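Local coordinates for protein muconate lactonizing enzyme (Corynebacterium glutamicum, PDB 3I4K) that belongs to the muconate lactonizing enzyme family of the enolase superfamily, pairing a capping N-terminal domain with a barrel domain and binding a magnesium ion, at residues L16-H24 and P333-I341. Sequence-based numbering, arbitrary orientation.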
ATOM      1  N   LEU A  16     -12.122  12.376  25.500  1.00 52.10           N
ATOM      2  CA  LEU A  16     -11.821  11.697  26.748  1.00 51.55           C
ATOM      3  C   LEU A  16     -10.518  12.191  27.354  1.00 52.44           C
ATOM      4  O   LEU A  16      -9.493  12.273  26.669  1.00 51.73           O
ATOM      5  CB  LEU A  16     -11.721  10.187  26.525  1.00 50.18           C
ATOM      6  CG  LEU A  16     -12.880   9.500  25.807  1.00 49.07           C
ATOM      7  CD1 LEU A  16     -12.677   8.002  25.908  1.00 49.89           C
ATOM      8  CD2 LEU A  16     -14.215   9.906  26.419  1.00 47.99           C
ATOM      9  N   ASP A  17     -10.565  12.527  28.639  1.00 51.62           N
ATOM     10  CA  ASP A  17      -9.384  12.986  29.352  1.00 52.70           C
ATOM     11  C   ASP A  17      -9.039  11.931  30.394  1.00 54.03           C
ATOM     12  O   ASP A  17      -9.702  11.815  31.421  1.00 54.12           O
ATOM     13  CB  ASP A  17      -9.641  14.337  30.025  1.00 52.86           C
ATOM     14  CG  ASP A  17      -9.981  15.435  29.028  1.00 53.98           C
ATOM     15  OD1 ASP A  17      -9.209  15.630  28.065  1.00 55.55           O
ATOM     16  OD2 ASP A  17     -11.019  16.107  29.207  1.00 54.54           O
ATOM     17  N   VAL A  18      -8.007  11.146  30.109  1.00 54.85           N
ATOM     18  CA  VAL A  18      -7.576  10.096  31.015  1.00 55.93           C
ATOM     19  C   VAL A  18      -6.238  10.475  31.631  1.00 56.62           C
ATOM     20  O   VAL A  18      -5.302  10.846  30.931  1.00 56.19           O
ATOM     21  CB  VAL A  18      -7.442   8.746  30.272  1.00 55.83           C
ATOM     22  CG1 VAL A  18      -6.520   8.905  29.078  1.00 59.78           C
ATOM     23  CG2 VAL A  18      -6.912   7.679  31.211  1.00 56.54           C
ATOM     24  N   PRO A  19      -6.135  10.399  32.963  1.00 58.36           N
ATOM     25  CA  PRO A  19      -4.900  10.739  33.673  1.00 58.79           C
ATOM     26  C   PRO A  19      -3.795   9.717  33.473  1.00 59.32           C
ATOM     27  O   PRO A  19      -4.054   8.522  33.342  1.00 59.69           O
ATOM     28  CB  PRO A  19      -5.348  10.807  35.131  1.00 59.14           C
ATOM     29  CG  PRO A  19      -6.792  11.181  35.022  1.00 59.47           C
ATOM     30  CD  PRO A  19      -7.256  10.289  33.910  1.00 58.64           C
ATOM     31  N   LEU A  20      -2.559  10.194  33.450  1.00 60.23           N
ATOM     32  CA  LEU A  20      -1.411   9.314  33.293  1.00 62.52           C
ATOM     33  C   LEU A  20      -0.927   8.916  34.677  1.00 63.65           C
ATOM     34  O   LEU A  20      -1.239   9.583  35.663  1.00 64.76           O
ATOM     35  CB  LEU A  20      -0.293  10.029  32.531  1.00 62.64           C
ATOM     36  CG  LEU A  20      -0.355  10.021  30.998  1.00 63.81           C
ATOM     37  CD1 LEU A  20      -1.778  10.261  30.513  1.00 63.98           C
ATOM     38  CD2 LEU A  20       0.596  11.084  30.460  1.00 64.71           C
ATOM     39  N   ILE A  21      -0.171   7.832  34.759  1.00 64.47           N
ATOM     40  CA  ILE A  21       0.322   7.393  36.051  1.00 66.26           C
ATOM     41  C   ILE A  21       1.326   8.404  36.587  1.00 66.33           C
ATOM     42  O   ILE A  21       1.288   8.759  37.764  1.00 67.41           O
ATOM     43  CB  ILE A  21       0.981   6.007  35.955  1.00 67.64           C
ATOM     44  CG1 ILE A  21      -0.000   5.021  35.316  1.00 67.99           C
ATOM     45  CG2 ILE A  21       1.378   5.519  37.350  1.00 68.20           C
ATOM     46  CD1 ILE A  21       0.532   3.608  35.188  1.00 69.31           C
ATOM     47  N   ARG A  22       2.213   8.872  35.711  1.00 66.02           N
ATOM     48  CA  ARG A  22       3.233   9.854  36.075  1.00 65.04           C
ATOM     49  C   ARG A  22       3.184  11.013  35.087  1.00 63.75           C
ATOM     50  O   ARG A  22       2.611  10.888  34.006  1.00 63.89           O
ATOM     51  CB  ARG A  22       4.630   9.229  36.018  1.00 66.63           C
ATOM     52  CG  ARG A  22       4.833   8.022  36.913  1.00 71.29           C
ATOM     53  CD  ARG A  22       6.252   7.478  36.769  1.00 73.83           C
ATOM     54  NE  ARG A  22       6.495   6.297  37.598  1.00 76.44           N
ATOM     55  CZ  ARG A  22       6.583   6.306  38.927  1.00 77.97           C
ATOM     56  NH1 ARG A  22       6.450   7.441  39.603  1.00 77.35           N
ATOM     57  NH2 ARG A  22       6.809   5.175  39.584  1.00 78.61           N
ATOM     58  N   PRO A  23       3.772  12.163  35.451  1.00 62.22           N
ATOM     59  CA  PRO A  23       3.777  13.320  34.551  1.00 59.90           C
ATOM     60  C   PRO A  23       4.668  12.987  33.361  1.00 56.89           C
ATOM     61  O   PRO A  23       5.799  12.543  33.541  1.00 56.81           O
ATOM     62  CB  PRO A  23       4.378  14.429  35.413  1.00 60.35           C
ATOM     63  CG  PRO A  23       3.982  14.029  36.799  1.00 61.92           C
ATOM     64  CD  PRO A  23       4.251  12.546  36.790  1.00 61.70           C
ATOM     65  N   HIS A  24       4.163  13.190  32.149  1.00 54.25           N
ATOM     66  CA  HIS A  24       4.952  12.886  30.957  1.00 51.51           C
ATOM     67  C   HIS A  24       5.419  14.198  30.341  1.00 48.74           C
ATOM     68  O   HIS A  24       4.644  14.904  29.701  1.00 47.09           O
ATOM     69  CB  HIS A  24       4.108  12.081  29.959  1.00 49.77           C
ATOM     70  CG  HIS A  24       4.907  11.128  29.129  1.00 50.00           C
ATOM     71  ND1 HIS A  24       5.736  10.176  29.683  1.00 49.97           N
ATOM     72  CD2 HIS A  24       5.023  10.993  27.786  1.00 49.67           C
ATOM     73  CE1 HIS A  24       6.331   9.499  28.716  1.00 51.01           C
ATOM     74  NE2 HIS A  24       5.915   9.974  27.556  1.00 48.18           N
ATOM     75  N   PRO A 333      -1.216   2.318  26.283  1.00 46.40           N
ATOM     76  CA  PRO A 333      -2.064   1.755  27.338  1.00 47.28           C
ATOM     77  C   PRO A 333      -1.398   1.689  28.712  1.00 48.04           C
ATOM     78  O   PRO A 333      -2.050   1.921  29.731  1.00 48.14           O
ATOM     79  CB  PRO A 333      -2.414   0.375  26.790  1.00 47.51           C
ATOM     80  CG  PRO A 333      -2.499   0.636  25.310  1.00 47.13           C
ATOM     81  CD  PRO A 333      -1.265   1.476  25.074  1.00 45.81           C
ATOM     82  N   GLN A 334      -0.105   1.379  28.735  1.00 48.51           N
ATOM     83  CA  GLN A 334       0.635   1.282  29.986  1.00 49.77           C
ATOM     84  C   GLN A 334       0.856   2.625  30.674  1.00 52.36           C
ATOM     85  O   GLN A 334       0.946   2.693  31.901  1.00 53.47           O
ATOM     86  CB  GLN A 334       1.990   0.616  29.752  1.00 49.37           C
ATOM     87  CG  GLN A 334       1.903  -0.838  29.336  1.00 49.02           C
ATOM     88  CD  GLN A 334       3.246  -1.539  29.416  1.00 50.84           C
ATOM     89  OE1 GLN A 334       4.212  -1.145  28.753  1.00 51.58           O
ATOM     90  NE2 GLN A 334       3.317  -2.582  30.237  1.00 50.38           N
ATOM     91  N   LEU A 335       0.944   3.690  29.885  1.00 53.95           N
ATOM     92  CA  LEU A 335       1.169   5.028  30.423  1.00 54.36           C
ATOM     93  C   LEU A 335      -0.086   5.565  31.103  1.00 55.89           C
ATOM     94  O   LEU A 335      -0.012   6.438  31.971  1.00 57.19           O
ATOM     95  CB  LEU A 335       1.600   5.974  29.300  1.00 53.21           C
ATOM     96  CG  LEU A 335       2.154   7.333  29.717  1.00 52.01           C
ATOM     97  CD1 LEU A 335       3.416   7.130  30.528  1.00 51.76           C
ATOM     98  CD2 LEU A 335       2.443   8.173  28.482  1.00 50.59           C
ATOM     99  N   LEU A 336      -1.238   5.044  30.702  1.00 56.73           N
ATOM    100  CA  LEU A 336      -2.504   5.467  31.282  1.00 58.35           C
ATOM    101  C   LEU A 336      -2.652   4.863  32.677  1.00 60.45           C
ATOM    102  O   LEU A 336      -2.289   3.708  32.908  1.00 60.96           O
ATOM    103  CB  LEU A 336      -3.665   5.001  30.407  1.00 57.80           C
ATOM    104  CG  LEU A 336      -3.650   5.406  28.937  1.00 57.40           C
ATOM    105  CD1 LEU A 336      -4.788   4.714  28.210  1.00 58.17           C
ATOM    106  CD2 LEU A 336      -3.770   6.913  28.817  1.00 58.11           C
ATOM    107  N   LYS A 337      -3.187   5.642  33.606  1.00 61.99           N
ATOM    108  CA  LYS A 337      -3.376   5.155  34.966  1.00 63.22           C
ATOM    109  C   LYS A 337      -4.647   4.301  35.020  1.00 62.81           C
ATOM    110  O   LYS A 337      -4.867   3.545  35.966  1.00 62.19           O
ATOM    111  CB  LYS A 337      -3.468   6.339  35.933  1.00 64.59           C
ATOM    112  CG  LYS A 337      -3.496   5.958  37.403  1.00 66.37           C
ATOM    113  CD  LYS A 337      -3.395   7.186  38.297  1.00 68.10           C
ATOM    114  CE  LYS A 337      -4.491   8.199  37.986  1.00 70.58           C
ATOM    115  NZ  LYS A 337      -5.868   7.629  38.134  1.00 71.20           N
ATOM    116  N   ASP A 338      -5.470   4.419  33.984  1.00 62.12           N
ATOM    117  CA  ASP A 338      -6.712   3.661  33.893  1.00 61.98           C
ATOM    118  C   ASP A 338      -7.070   3.467  32.420  1.00 62.56           C
ATOM    119  O   ASP A 338      -6.471   4.094  31.545  1.00 63.10           O
ATOM    120  CB  ASP A 338      -7.827   4.404  34.632  1.00 61.57           C
ATOM    121  CG  ASP A 338      -9.119   3.615  34.692  1.00 60.89           C
ATOM    122  OD1 ASP A 338      -9.064   2.381  34.863  1.00 60.91           O
ATOM    123  OD2 ASP A 338     -10.198   4.230  34.585  1.00 63.06           O
ATOM    124  N   THR A 339      -8.036   2.599  32.138  1.00 61.62           N
ATOM    125  CA  THR A 339      -8.432   2.348  30.760  1.00 62.44           C
ATOM    126  C   THR A 339      -9.946   2.393  30.549  1.00 62.44           C
ATOM    127  O   THR A 339     -10.692   2.841  31.419  1.00 62.68           O
ATOM    128  CB  THR A 339      -7.872   0.983  30.275  1.00 61.98           C
ATOM    129  OG1 THR A 339      -8.492   0.615  29.036  1.00 63.20           O
ATOM    130  CG2 THR A 339      -8.117  -0.098  31.307  1.00 61.38           C
ATOM    131  N   TYR A 340     -10.386   1.954  29.375  1.00 62.06           N
ATOM    132  CA  TYR A 340     -11.801   1.913  29.027  1.00 63.03           C
ATOM    133  C   TYR A 340     -11.962   0.893  27.915  1.00 62.84           C
ATOM    134  O   TYR A 340     -12.760   1.076  26.995  1.00 61.40           O
ATOM    135  CB  TYR A 340     -12.284   3.283  28.542  1.00 64.74           C
ATOM    136  CG  TYR A 340     -11.496   3.850  27.384  1.00 67.03           C
ATOM    137  CD1 TYR A 340     -10.173   4.256  27.550  1.00 68.04           C
ATOM    138  CD2 TYR A 340     -12.071   3.983  26.120  1.00 68.17           C
ATOM    139  CE1 TYR A 340      -9.443   4.780  26.490  1.00 70.09           C
ATOM    140  CE2 TYR A 340     -11.346   4.505  25.051  1.00 69.53           C
ATOM    141  CZ  TYR A 340     -10.033   4.900  25.247  1.00 69.82           C
ATOM    142  OH  TYR A 340      -9.303   5.415  24.203  1.00 71.70           O
ATOM    143  N   ILE A 341     -11.212  -0.198  28.021  1.00 64.15           N
ATOM    144  CA  ILE A 341     -11.238  -1.218  26.993  1.00 65.66           C
ATOM    145  C   ILE A 341     -11.659  -2.634  27.414  1.00 66.55           C
ATOM    146  O   ILE A 341     -11.576  -3.570  26.614  1.00 68.25           O
ATOM    147  CB  ILE A 341      -9.856  -1.257  26.285  1.00 65.78           C
ATOM    148  CG1 ILE A 341     -10.063  -1.421  24.786  1.00 66.68           C
ATOM    149  CG2 ILE A 341      -8.977  -2.358  26.856  1.00 64.39           C
ATOM    150  CD1 ILE A 341     -10.923  -0.333  24.176  1.00 67.87           C
TER
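Leu335 drives its forked end into the hollow between Leu20 and His24, one branched side chain filling the notch between an aliphatic side chain and a ring. Leu335 CD2 sits over the centre of the His24 ring, 3.8 Å from the centroid and only 7° off the normal, a CH-pi contact, while Leu335 CG rests 3.9 Å from Leu20 CG. With CG anti to the backbone N (chi1 -168°), the fork is carried from the end of the short helix 332-335 to Leu20 and the His24 ring. Next to this packing the backbones join in a single bridge between Leu20 and Leu336: Lys337 N donates to Pro19 O at 3.0 Å, and Ile21 N to Leu335 O at 3.1 Å. In this enolase-superfamily fold, the bridge ties the N-terminal capping domain, through the edge strand of its antiparallel sheet, to the chain after helix 308-320 in the C-terminal barrel domain. On the side of that strand bearing Val18 and Leu16, Leu336 CD2 presses on Val18 CG1 at 3.4 Å, a tight fit with the two side chains nearly perpendicular. Farther along, Leu16 CD1 lies over one face of the Tyr340 ring, displaced toward its rim; the Tyr340 hydroxyl is hydrogen-bonded to the Glu52 carboxylate. Toward solvent, Ile21 lays its CG1 against Lys337 CA and its CD1 3.4 Å from Gln334 O, while the bent Lys337 chain brings CE 4.0 Å from CB of Pro19.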